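PrhC (PDB 5X9J) acts as an isomerase in the biosynthesis of paraherquonin, a fungal meroterpenoid with a highly congested hexacyclic skeleton. Local coordinates at residues R69-N72 with N73-R77; F80-W83 with K84-G87. All coordinates share one frame; numbering follows the deposited sequence.

Both contacts are local and lie on one helix, 73-86. Contact 1 comes first along the chain. It joins the end of the loop after strand 57-61 to the first turn of the helix. Contact 2 follows in the last turns, where the chain passes into strand 87-88. Their centres are about 15 Å apart. The helix backbone runs on from one to the other, but the side chains described in each are separate groups. The two therefore describe how the same helix starts and how it stops. Helices 46-51 and 167-173 pack against both contacts, while helix 150-162 reaches contact 2. Along the chain, the helix thus connects two strands of the mixed sheet.

Contact 1: residues R69-N72 with N73-R77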
loop_
_atom_site.group_PDB
_atom_site.type_symbol
_atom_site.label_atom_id
_atom_site.label_comp_id
_atom_site.label_asym_id
_atom_site.label_seq_id
_atom_site.Cartn_x
_atom_site.Cartn_y
_atom_site.Cartn_z
ATOM N N ARG B 69 3.055 -9.498 11.868
ATOM C CA ARG B 69 2.180 -10.169 12.820
ATOM C C ARG B 69 1.018 -9.253 13.183
ATOM O O ARG B 69 1.241 -8.096 13.550
ATOM C CB ARG B 69 2.947 -10.561 14.084
ATOM C CG ARG B 69 2.078 -11.272 15.122
ATOM C CD ARG B 69 2.869 -11.705 16.364
ATOM N NE ARG B 69 3.250 -10.566 17.198
ATOM C CZ ARG B 69 2.457 -10.005 18.111
ATOM N NH1 ARG B 69 1.230 -10.476 18.318
ATOM N NH2 ARG B 69 2.894 -8.971 18.820
ATOM N N PRO B 70 -0.223 -9.726 13.096
ATOM C CA PRO B 70 -1.363 -8.868 13.436
ATOM C C PRO B 70 -1.364 -8.493 14.909
ATOM O O PRO B 70 -0.982 -9.287 15.771
ATOM C CB PRO B 70 -2.576 -9.736 13.083
ATOM C CG PRO B 70 -2.060 -11.150 13.183
ATOM C CD PRO B 70 -0.639 -11.086 12.710
ATOM N N LEU B 71 -1.796 -7.270 15.195
ATOM C CA LEU B 71 -1.875 -6.773 16.561
ATOM C C LEU B 71 -3.330 -6.668 16.993
ATOM O O LEU B 71 -4.175 -6.188 16.239
ATOM C CB LEU B 71 -1.205 -5.407 16.699
ATOM C CG LEU B 71 0.285 -5.285 16.365
ATOM C CD1 LEU B 71 0.770 -3.910 16.792
ATOM C CD2 LEU B 71 1.086 -6.376 17.048
ATOM N N ASN B 72 -3.619 -7.106 18.217
ATOM C CA ASN B 72 -4.960 -6.953 18.758
ATOM C C ASN B 72 -5.102 -5.573 19.401
ATOM O O ASN B 72 -4.179 -4.750 19.381
ATOM C CB ASN B 72 -5.285 -8.094 19.735
ATOM C CG ASN B 72 -4.349 -8.146 20.934
ATOM O OD1 ASN B 72 -3.889 -7.126 21.429
ATOM N ND2 ASN B 72 -4.064 -9.361 21.404
ATOM N N ASN B 73 -6.272 -5.319 19.996
ATOM C CA ASN B 73 -6.556 -3.987 20.524
ATOM C C ASN B 73 -5.591 -3.600 21.638
ATOM O O ASN B 73 -5.140 -2.449 21.703
ATOM C CB ASN B 73 -8.000 -3.911 21.007
ATOM C CG ASN B 73 -8.984 -3.917 19.857
ATOM O OD1 ASN B 73 -8.616 -3.630 18.717
ATOM N ND2 ASN B 73 -10.239 -4.232 20.146
ATOM N N GLN B 74 -5.258 -4.539 22.520
ATOM C CA GLN B 74 -4.325 -4.225 23.599
ATOM C C GLN B 74 -2.927 -3.948 23.055
ATOM O O GLN B 74 -2.249 -3.020 23.510
ATOM C CB GLN B 74 -4.295 -5.364 24.619
ATOM C CG GLN B 74 -3.224 -5.210 25.704
ATOM C CD GLN B 74 -3.435 -3.972 26.571
ATOM O OE1 GLN B 74 -4.575 -3.547 26.807
ATOM N NE2 GLN B 74 -2.334 -3.380 27.042
ATOM N N GLU B 75 -2.482 -4.732 22.076
ATOM C CA GLU B 75 -1.167 -4.491 21.491
ATOM C C GLU B 75 -1.132 -3.168 20.734
ATOM O O GLU B 75 -0.134 -2.442 20.789
ATOM C CB GLU B 75 -0.785 -5.654 20.582
ATOM C CG GLU B 75 -0.644 -6.968 21.343
ATOM C CD GLU B 75 -0.535 -8.163 20.421
ATOM O OE1 GLU B 75 0.439 -8.931 20.574
ATOM O OE2 GLU B 75 -1.420 -8.329 19.541
ATOM N N THR B 76 -2.221 -2.834 20.040
ATOM C CA THR B 76 -2.320 -1.539 19.373
ATOM C C THR B 76 -2.165 -0.385 20.363
ATOM O O THR B 76 -1.465 0.596 20.082
ATOM C CB THR B 76 -3.657 -1.434 18.635
ATOM O OG1 THR B 76 -3.636 -2.315 17.507
ATOM C CG2 THR B 76 -3.898 -0.007 18.156
ATOM N N ARG B 77 -2.812 -0.480 21.525
ATOM C CA ARG B 77 -2.675 0.576 22.521
ATOM C C ARG B 77 -1.227 0.716 22.968
ATOM O O ARG B 77 -0.696 1.830 23.045
ATOM C CB ARG B 77 -3.582 0.305 23.720
ATOM C CG ARG B 77 -3.437 1.346 24.842
ATOM C CD ARG B 77 -4.588 1.260 25.836
ATOM N NE ARG B 77 -4.984 -0.129 26.053
ATOM C CZ ARG B 77 -6.165 -0.507 26.530
ATOM N NH1 ARG B 77 -7.077 0.408 26.845
ATOM N NH2 ARG B 77 -6.439 -1.802 26.682
#
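Glu75 OE1 is gripped by two nitrogens of Arg69, NH1 at 2.8 Å and NH2 at 3.0 Å. This salt bridge is end-on, and both nitrogens go to the one oxygen. OE1 lies close to the guanidinium plane, but the carboxylate is turned 53° against that plane. NH1 arrives on the syn side, whereas NH2 comes from above the carboxylate plane. The other oxygen, Glu75 OE2, uses its anti lone pair to accept from the backbone N of Asn72 at 2.8 Å. Asn72 answers with its side chain: OD1 takes the N-H of Glu75 at 2.9 Å in a nearly straight bond. These reciprocal bonds make a capping box, with Asn72 as N-cap of helix 73-86. A chi1 of 61° sets the Asn72 amide between its own N and carbonyl carbon and lets OD1 turn back to the first helical turn. Asn72 O also accepts from Thr76 N at 2.8 Å. Bonds to both carboxylate oxygens probably favour the ionised form of Glu75 and limit its rotation. Leu71 CB also packs on Glu75 CB at 3.9 Å. Trp172 of helix 167-173 touches Arg69, Leu71 and Glu75.

Contact 2: residues F80-W83 with K84-G87; sequences FEEW and KHIG
One face of the Trp83 indole carries Ile86 CD1, which sits 4.2 Å from the centroid of the six-membered ring and 14° off its normal. This is a CH-pi contact made by the tip of the isoleucine. Trp83 CG is anti to its backbone N (chi1 -176°), while Ile86 holds CG1 between its own N and carbonyl carbon (chi1 64°), which brings CD1 over the ring. Trp83 NE1 is hydrogen-bonded to Ser90 OG, and the ring also meets that of Tyr124. The His85 imidazole has Glu81 O over one face, 3.6 Å above the plane. Near its edge lies Glu82 OE1, 4.0 Å from His85 ND1, with the carboxylate plane almost perpendicular to the ring. Lys84 N bonds to Phe80 O at 2.9 Å, and His85 N to Glu81 O at 3.0 Å. The pattern then shifts as the helix nears its end: Ile86 N bonds to Trp83 O at 3.1 Å, and its bond to Glu82 O is weak. Lys84 NZ is held by Gly44 O. The acids Glu81 and Glu82 lie near the imidazole without bonding to it, and might modestly favour a protonated His85.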
loop_
_atom_site.group_PDB
_atom_site.type_symbol
_atom_site.label_atom_id
_atom_site.label_comp_id
_atom_site.label_asym_id
_atom_site.label_seq_id
_atom_site.Cartn_x
_atom_site.Cartn_y
_atom_site.Cartn_z
ATOM N N PHE B 80 0.776 2.390 20.225
ATOM C CA PHE B 80 0.523 3.825 20.139
ATOM C C PHE B 80 1.190 4.588 21.281
ATOM O O PHE B 80 1.635 5.728 21.091
ATOM C CB PHE B 80 -0.981 4.098 20.112
ATOM C CG PHE B 80 -1.631 3.807 18.778
ATOM C CD1 PHE B 80 -2.934 4.202 18.523
ATOM C CD2 PHE B 80 -0.939 3.138 17.779
ATOM C CE1 PHE B 80 -3.541 3.933 17.291
ATOM C CE2 PHE B 80 -1.539 2.866 16.542
ATOM C CZ PHE B 80 -2.840 3.264 16.304
ATOM N N GLU B 81 1.278 3.986 22.466
ATOM C CA GLU B 81 1.991 4.629 23.562
ATOM C C GLU B 81 3.463 4.830 23.220
ATOM O O GLU B 81 4.025 5.901 23.479
ATOM C CB GLU B 81 1.844 3.810 24.844
ATOM C CG GLU B 81 0.436 3.831 25.430
ATOM C CD GLU B 81 -0.081 5.245 25.673
ATOM O OE1 GLU B 81 -1.090 5.633 25.034
ATOM O OE2 GLU B 81 0.527 5.970 26.498
ATOM N N GLU B 82 4.105 3.818 22.621
ATOM C CA GLU B 82 5.498 3.977 22.207
ATOM C C GLU B 82 5.639 5.108 21.203
ATOM O O GLU B 82 6.597 5.894 21.266
ATOM C CB GLU B 82 6.033 2.677 21.614
ATOM C CG GLU B 82 6.053 1.523 22.594
ATOM C CD GLU B 82 7.061 1.716 23.729
ATOM O OE1 GLU B 82 7.940 2.610 23.632
ATOM O OE2 GLU B 82 6.978 0.959 24.721
ATOM N N TRP B 83 4.690 5.210 20.272
ATOM C CA TRP B 83 4.692 6.332 19.348
ATOM C C TRP B 83 4.618 7.664 20.088
ATOM O O TRP B 83 5.339 8.609 19.747
ATOM C CB TRP B 83 3.531 6.230 18.367
ATOM C CG TRP B 83 3.628 7.328 17.397
ATOM C CD1 TRP B 83 2.984 8.537 17.442
ATOM C CD2 TRP B 83 4.494 7.371 16.258
ATOM N NE1 TRP B 83 3.373 9.317 16.372
ATOM C CE2 TRP B 83 4.299 8.624 15.631
ATOM C CE3 TRP B 83 5.393 6.459 15.689
ATOM C CZ2 TRP B 83 4.976 8.986 14.463
ATOM C CZ3 TRP B 83 6.067 6.821 14.535
ATOM C CH2 TRP B 83 5.858 8.071 13.937
ATOM N N LYS B 84 3.739 7.765 21.087
ATOM C CA LYS B 84 3.567 9.036 21.788
ATOM C C LYS B 84 4.812 9.423 22.591
ATOM O O LYS B 84 5.066 10.618 22.783
ATOM C CB LYS B 84 2.341 8.979 22.703
ATOM C CG LYS B 84 1.010 8.894 21.968
ATOM C CD LYS B 84 -0.152 9.149 22.913
ATOM C CE LYS B 84 -1.472 9.271 22.153
ATOM N NZ LYS B 84 -2.274 10.455 22.603
ATOM N N HIS B 85 5.592 8.447 23.061
ATOM C CA HIS B 85 6.839 8.769 23.756
ATOM C C HIS B 85 7.847 9.446 22.834
ATOM O O HIS B 85 8.692 10.216 23.301
ATOM C CB HIS B 85 7.488 7.514 24.349
ATOM C CG HIS B 85 6.787 6.966 25.555
ATOM N ND1 HIS B 85 6.895 5.645 25.941
ATOM C CD2 HIS B 85 5.982 7.559 26.469
ATOM C CE1 HIS B 85 6.180 5.446 27.035
ATOM N NE2 HIS B 85 5.618 6.593 27.378
ATOM N N ILE B 86 7.813 9.154 21.535
ATOM C CA ILE B 86 8.832 9.679 20.636
ATOM C C ILE B 86 8.299 10.722 19.673
ATOM O O ILE B 86 9.105 11.363 18.983
ATOM C CB ILE B 86 9.554 8.545 19.873
ATOM C CG1 ILE B 86 8.607 7.779 18.942
ATOM C CG2 ILE B 86 10.196 7.585 20.871
ATOM C CD1 ILE B 86 8.435 8.392 17.569
ATOM N N GLY B 87 6.985 10.917 19.595
ATOM C CA GLY B 87 6.429 11.842 18.632
ATOM C C GLY B 87 5.333 12.688 19.249
ATOM O O GLY B 87 4.731 12.326 20.255
#